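Local coordinates for sensor protein (Vibrio cholerae, PDB 3BY9) that probably senses C4-dicarboxylates such as succinate through this sensor domain and, as a histidine kinase, passes the signal on by ATP-dependent phosphorylation, at residues L213-E225 against K228-S242. Residues are numbered along the deposited sequence; the frame is centred on the assembly and turned at random. Where two conformers were deposited one is given.
Sequences LGWQGDLQAEQSE and KPEKHWLQDDYIVSS. With CA (calcium ion), chain D.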
# COMPACT_ATOMS: atom_id res chain seq x y z
N LEU A 213 -18.51 -4.88 -5.92
CA LEU A 213 -18.58 -6.31 -6.27
C LEU A 213 -19.95 -6.87 -5.86
O LEU A 213 -20.30 -8.01 -6.21
CB LEU A 213 -17.46 -7.09 -5.57
CG LEU A 213 -16.06 -6.68 -6.08
CD1 LEU A 213 -14.99 -7.29 -5.19
CD2 LEU A 213 -15.86 -7.11 -7.53
N GLY A 214 -20.66 -6.10 -5.03
CA GLY A 214 -22.02 -6.45 -4.67
C GLY A 214 -22.25 -7.59 -3.73
O GLY A 214 -23.35 -8.14 -3.71
N TRP A 215 -21.25 -7.95 -2.92
CA TRP A 215 -21.46 -9.06 -1.98
C TRP A 215 -22.13 -8.53 -0.73
O TRP A 215 -22.01 -7.35 -0.40
CB TRP A 215 -20.10 -9.68 -1.57
CG TRP A 215 -19.61 -10.79 -2.48
CD1 TRP A 215 -20.27 -11.93 -2.82
CD2 TRP A 215 -18.31 -10.88 -3.09
NE1 TRP A 215 -19.46 -12.74 -3.60
CE2 TRP A 215 -18.26 -12.11 -3.78
CE3 TRP A 215 -17.19 -10.03 -3.11
CZ2 TRP A 215 -17.12 -12.53 -4.48
CZ3 TRP A 215 -16.05 -10.45 -3.82
CH2 TRP A 215 -16.03 -11.68 -4.49
N GLN A 216 -22.82 -9.43 -0.03
CA GLN A 216 -23.49 -9.08 1.22
C GLN A 216 -22.97 -10.03 2.23
O GLN A 216 -22.71 -11.20 1.92
CB GLN A 216 -25.01 -9.24 1.05
CG GLN A 216 -25.52 -8.27 -0.02
CD GLN A 216 -27.00 -8.37 -0.34
OE1 GLN A 216 -27.52 -7.56 -1.11
NE2 GLN A 216 -27.69 -9.35 0.24
N GLY A 217 -22.83 -9.54 3.47
CA GLY A 217 -22.32 -10.37 4.55
C GLY A 217 -21.71 -9.53 5.64
O GLY A 217 -21.61 -8.31 5.49
N ASP A 218 -21.34 -10.17 6.74
CA ASP A 218 -20.72 -9.46 7.86
C ASP A 218 -19.25 -9.26 7.57
O ASP A 218 -18.43 -10.17 7.78
CB ASP A 218 -20.87 -10.23 9.17
CG ASP A 218 -20.32 -9.45 10.35
OD1 ASP A 218 -19.75 -8.37 10.13
OD2 ASP A 218 -20.47 -9.92 11.51
N LEU A 219 -18.91 -8.05 7.13
CA LEU A 219 -17.53 -7.76 6.76
C LEU A 219 -16.62 -7.51 7.96
O LEU A 219 -15.39 -7.40 7.81
CB LEU A 219 -17.53 -6.56 5.79
CG LEU A 219 -18.41 -6.69 4.54
CD1 LEU A 219 -18.08 -5.50 3.62
CD2 LEU A 219 -18.20 -8.03 3.82
N GLN A 220 -17.25 -7.42 9.14
CA GLN A 220 -16.56 -7.18 10.40
C GLN A 220 -16.26 -8.49 11.16
O GLN A 220 -15.63 -8.46 12.22
CB GLN A 220 -17.43 -6.25 11.28
CG GLN A 220 -18.01 -5.01 10.54
CD GLN A 220 -18.75 -3.99 11.45
OE1 GLN A 220 -19.96 -4.09 11.70
NE2 GLN A 220 -18.01 -3.01 11.92
N ALA A 221 -16.67 -9.63 10.60
CA ALA A 221 -16.47 -10.93 11.27
C ALA A 221 -15.24 -11.68 10.90
O ALA A 221 -14.83 -11.66 9.72
CB ALA A 221 -17.66 -11.84 11.03
N GLU A 222 -14.64 -12.36 11.86
CA GLU A 222 -13.45 -13.12 11.54
C GLU A 222 -13.84 -14.27 10.59
O GLU A 222 -13.08 -14.61 9.68
CB GLU A 222 -12.82 -13.69 12.80
CG GLU A 222 -11.38 -14.08 12.60
CD GLU A 222 -10.67 -14.32 13.92
OE1 GLU A 222 -11.04 -13.63 14.90
OE2 GLU A 222 -9.76 -15.19 13.95
N GLN A 223 -15.00 -14.87 10.83
CA GLN A 223 -15.46 -15.99 9.97
C GLN A 223 -16.86 -15.65 9.52
O GLN A 223 -17.76 -15.44 10.35
CB GLN A 223 -15.42 -17.31 10.75
CG GLN A 223 -14.00 -17.68 11.19
CD GLN A 223 -13.96 -18.84 12.17
OE1 GLN A 223 -14.89 -19.01 12.97
NE2 GLN A 223 -12.89 -19.66 12.13
N SER A 224 -17.06 -15.56 8.20
CA SER A 224 -18.39 -15.18 7.70
C SER A 224 -18.66 -15.80 6.35
O SER A 224 -17.96 -16.74 5.98
CB SER A 224 -18.45 -13.65 7.56
OG SER A 224 -19.79 -13.25 7.41
N GLU A 225 -19.71 -15.32 5.67
CA GLU A 225 -20.03 -15.79 4.31
C GLU A 225 -20.41 -14.57 3.53
O GLU A 225 -21.03 -13.66 4.08
CB GLU A 225 -21.23 -16.77 4.28
CG GLU A 225 -20.94 -18.09 4.97
CD GLU A 225 -22.03 -19.12 4.76
OE1 GLU A 225 -23.03 -18.79 4.09
OE2 GLU A 225 -21.88 -20.25 5.28
N LYS A 228 -24.57 -13.18 -2.81
CA LYS A 228 -25.18 -12.19 -3.68
C LYS A 228 -26.67 -12.16 -3.34
O LYS A 228 -27.21 -13.10 -2.76
CB LYS A 228 -24.98 -12.58 -5.18
CG LYS A 228 -23.51 -12.50 -5.61
CD LYS A 228 -23.07 -11.07 -5.67
CE LYS A 228 -21.61 -10.96 -5.99
NZ LYS A 228 -21.41 -11.52 -7.38
N PRO A 229 -27.33 -11.05 -3.67
CA PRO A 229 -28.77 -10.89 -3.40
C PRO A 229 -29.51 -12.14 -3.84
O PRO A 229 -29.22 -12.69 -4.90
CB PRO A 229 -29.14 -9.66 -4.24
CG PRO A 229 -27.88 -8.82 -4.17
CD PRO A 229 -26.80 -9.89 -4.41
N GLU A 230 -30.46 -12.60 -3.03
CA GLU A 230 -31.20 -13.80 -3.37
C GLU A 230 -31.85 -13.63 -4.73
O GLU A 230 -32.34 -12.55 -5.07
CB GLU A 230 -32.29 -14.11 -2.34
CG GLU A 230 -33.10 -15.35 -2.74
CD GLU A 230 -34.33 -15.58 -1.88
OE1 GLU A 230 -35.20 -16.38 -2.29
OE2 GLU A 230 -34.43 -14.96 -0.79
N LYS A 231 -31.85 -14.71 -5.50
CA LYS A 231 -32.42 -14.71 -6.84
C LYS A 231 -31.64 -13.90 -7.87
O LYS A 231 -32.11 -13.71 -9.00
CB LYS A 231 -33.88 -14.25 -6.81
CG LYS A 231 -34.72 -14.86 -7.94
CD LYS A 231 -34.43 -16.35 -8.11
CE LYS A 231 -34.59 -17.12 -6.79
NZ LYS A 231 -34.04 -18.51 -6.88
N HIS A 232 -30.46 -13.42 -7.49
CA HIS A 232 -29.60 -12.68 -8.42
C HIS A 232 -29.18 -13.71 -9.46
O HIS A 232 -29.27 -14.91 -9.20
CB HIS A 232 -28.38 -12.13 -7.69
CG HIS A 232 -27.44 -11.37 -8.58
ND1 HIS A 232 -27.87 -10.36 -9.41
CD2 HIS A 232 -26.10 -11.46 -8.75
CE1 HIS A 232 -26.83 -9.86 -10.06
NE2 HIS A 232 -25.75 -10.51 -9.67
N TRP A 233 -28.70 -13.27 -10.62
CA TRP A 233 -28.33 -14.20 -11.73
C TRP A 233 -27.02 -15.00 -11.55
O TRP A 233 -26.70 -15.91 -12.35
CB TRP A 233 -28.29 -13.46 -13.07
CG TRP A 233 -27.11 -12.57 -13.20
CD1 TRP A 233 -27.01 -11.29 -12.74
CD2 TRP A 233 -25.83 -12.92 -13.71
NE1 TRP A 233 -25.72 -10.83 -12.92
CE2 TRP A 233 -24.98 -11.81 -13.51
CE3 TRP A 233 -25.30 -14.08 -14.31
CZ2 TRP A 233 -23.62 -11.82 -13.90
CZ3 TRP A 233 -23.97 -14.09 -14.69
CH2 TRP A 233 -23.14 -12.96 -14.48
N LEU A 234 -26.24 -14.63 -10.56
CA LEU A 234 -25.02 -15.37 -10.28
C LEU A 234 -24.92 -15.43 -8.79
O LEU A 234 -24.86 -14.39 -8.13
CB LEU A 234 -23.78 -14.68 -10.84
CG LEU A 234 -22.47 -15.34 -10.36
CD1 LEU A 234 -22.40 -16.80 -10.80
CD2 LEU A 234 -21.28 -14.59 -10.90
N GLN A 235 -24.93 -16.62 -8.25
CA GLN A 235 -24.81 -16.76 -6.81
C GLN A 235 -23.42 -17.30 -6.48
O GLN A 235 -23.25 -18.48 -6.15
CB GLN A 235 -25.89 -17.70 -6.28
CG GLN A 235 -25.88 -17.82 -4.74
CD GLN A 235 -25.96 -16.45 -4.05
OE1 GLN A 235 -24.95 -15.89 -3.60
NE2 GLN A 235 -27.16 -15.89 -4.00
N ASP A 236 -22.41 -16.46 -6.65
CA ASP A 236 -21.06 -16.92 -6.31
C ASP A 236 -20.84 -16.57 -4.84
O ASP A 236 -20.36 -15.49 -4.52
CB ASP A 236 -19.98 -16.28 -7.21
CG ASP A 236 -20.06 -14.77 -7.27
OD1 ASP A 236 -21.18 -14.20 -7.22
OD2 ASP A 236 -18.99 -14.12 -7.42
N ASP A 237 -21.24 -17.49 -3.97
CA ASP A 237 -21.06 -17.25 -2.54
C ASP A 237 -19.81 -17.91 -2.03
O ASP A 237 -19.31 -18.89 -2.59
CB ASP A 237 -22.28 -17.66 -1.74
CG ASP A 237 -22.72 -19.08 -2.00
OD1 ASP A 237 -22.26 -19.69 -3.01
OD2 ASP A 237 -23.52 -19.57 -1.20
N TYR A 238 -19.30 -17.35 -0.94
CA TYR A 238 -18.03 -17.80 -0.37
C TYR A 238 -18.00 -17.92 1.11
O TYR A 238 -18.70 -17.17 1.79
CB TYR A 238 -16.93 -16.77 -0.69
CG TYR A 238 -16.53 -16.75 -2.14
CD1 TYR A 238 -15.43 -17.46 -2.57
CD2 TYR A 238 -17.32 -16.09 -3.08
CE1 TYR A 238 -15.09 -17.53 -3.91
CE2 TYR A 238 -16.99 -16.17 -4.46
CZ TYR A 238 -15.87 -16.89 -4.84
OH TYR A 238 -15.55 -16.98 -6.18
N ILE A 239 -17.15 -18.81 1.60
CA ILE A 239 -16.90 -18.88 3.06
C ILE A 239 -15.62 -17.97 3.20
O ILE A 239 -14.64 -18.19 2.51
CB ILE A 239 -16.60 -20.31 3.51
CG1 ILE A 239 -17.90 -21.13 3.36
CG2 ILE A 239 -16.11 -20.32 5.04
CD1 ILE A 239 -17.66 -22.64 3.43
N VAL A 240 -15.64 -17.00 4.11
CA VAL A 240 -14.54 -16.02 4.16
C VAL A 240 -13.98 -15.85 5.55
O VAL A 240 -14.76 -15.67 6.50
CB VAL A 240 -15.07 -14.62 3.73
CG1 VAL A 240 -13.94 -13.65 3.64
CG2 VAL A 240 -15.74 -14.70 2.34
N SER A 241 -12.66 -16.00 5.69
CA SER A 241 -12.03 -15.78 7.00
C SER A 241 -11.17 -14.54 6.88
O SER A 241 -10.50 -14.33 5.88
CB SER A 241 -11.19 -16.98 7.42
OG SER A 241 -12.10 -18.08 7.60
N SER A 242 -11.15 -13.72 7.94
CA SER A 242 -10.45 -12.44 7.83
C SER A 242 -9.54 -12.21 8.99
O SER A 242 -9.83 -12.65 10.12
CB SER A 242 -11.46 -11.28 7.75
OG SER A 242 -12.31 -11.46 6.61
CA CA D . -22.20 -21.89 -4.09
O HOH W 1 -19.16 -9.65 -7.89
O HOH W 2 -14.66 -12.82 7.40
O HOH W 3 -8.31 -14.69 11.54
O HOH W 4 -11.09 -19.32 9.82
O HOH W 5 -23.91 -20.98 -5.51
O HOH W 6 -23.86 -22.11 -2.32
O HOH W 7 -20.10 -20.48 -4.89
O HOH W 8 -21.10 -22.75 -6.22
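A beta hairpin of the sensor domain, strands 223-226 and 238-245, joins these segments, and a long loop at its turn end carries a calcium site. Ser224 and Val240 form the hydrogen-bonded antiparallel pair. Ser224 N gives to Val240 O at 2.9 Å, and Val240 N returns a bond to Ser224 O. Ser242 N closes on Glu222 O at 2.7 Å, and Ser241 CA adds a CA-H...O contact to the same oxygen. A water lies within hydrogen-bonding distance of Ala221 O, Val240 O and Ser242 OG.

At the loop end, Trp215 lies against Lys228, Asp236 and Tyr238. Its NE1 donates to Asp236 O at 3.0 Å, in the ring plane and almost straight (173°), which helps set the rotation of the indole. Lys228 lies over one face of the five-membered ring. Its chain bends at chi2 (-71°) and again at chi4, bringing CE to 3.8 Å from that ring's centroid as a CH-pi contact. NZ sits higher, in a cation-pi contact, and makes a salt bridge to the syn lone pair of Asp236 OD1 at 2.7 Å. Water 1 links NZ to Leu213 O. Asp236 thus grips both partners, Trp215 by its carbonyl and Lys228 by its carboxylate. Tyr238 meets the indole obliquely, CE2 lying 3.6 Å from Trp215 CZ2. At the exposed rim, Gln216 OE1 touches Pro229 CG.

Asp237 OD1 binds the calcium ion at 2.5 Å, with four waters and Lys258 O completing the site. Glu225 OE1 makes salt bridges to Arg227 and Lys258, and its OE2 hydrogen-bonds to Tyr5 OH. Helix 5-27 packs on the sheet face of Gln223, Ile239 and Ser241, while strand 250-257 runs beside strand 238-245.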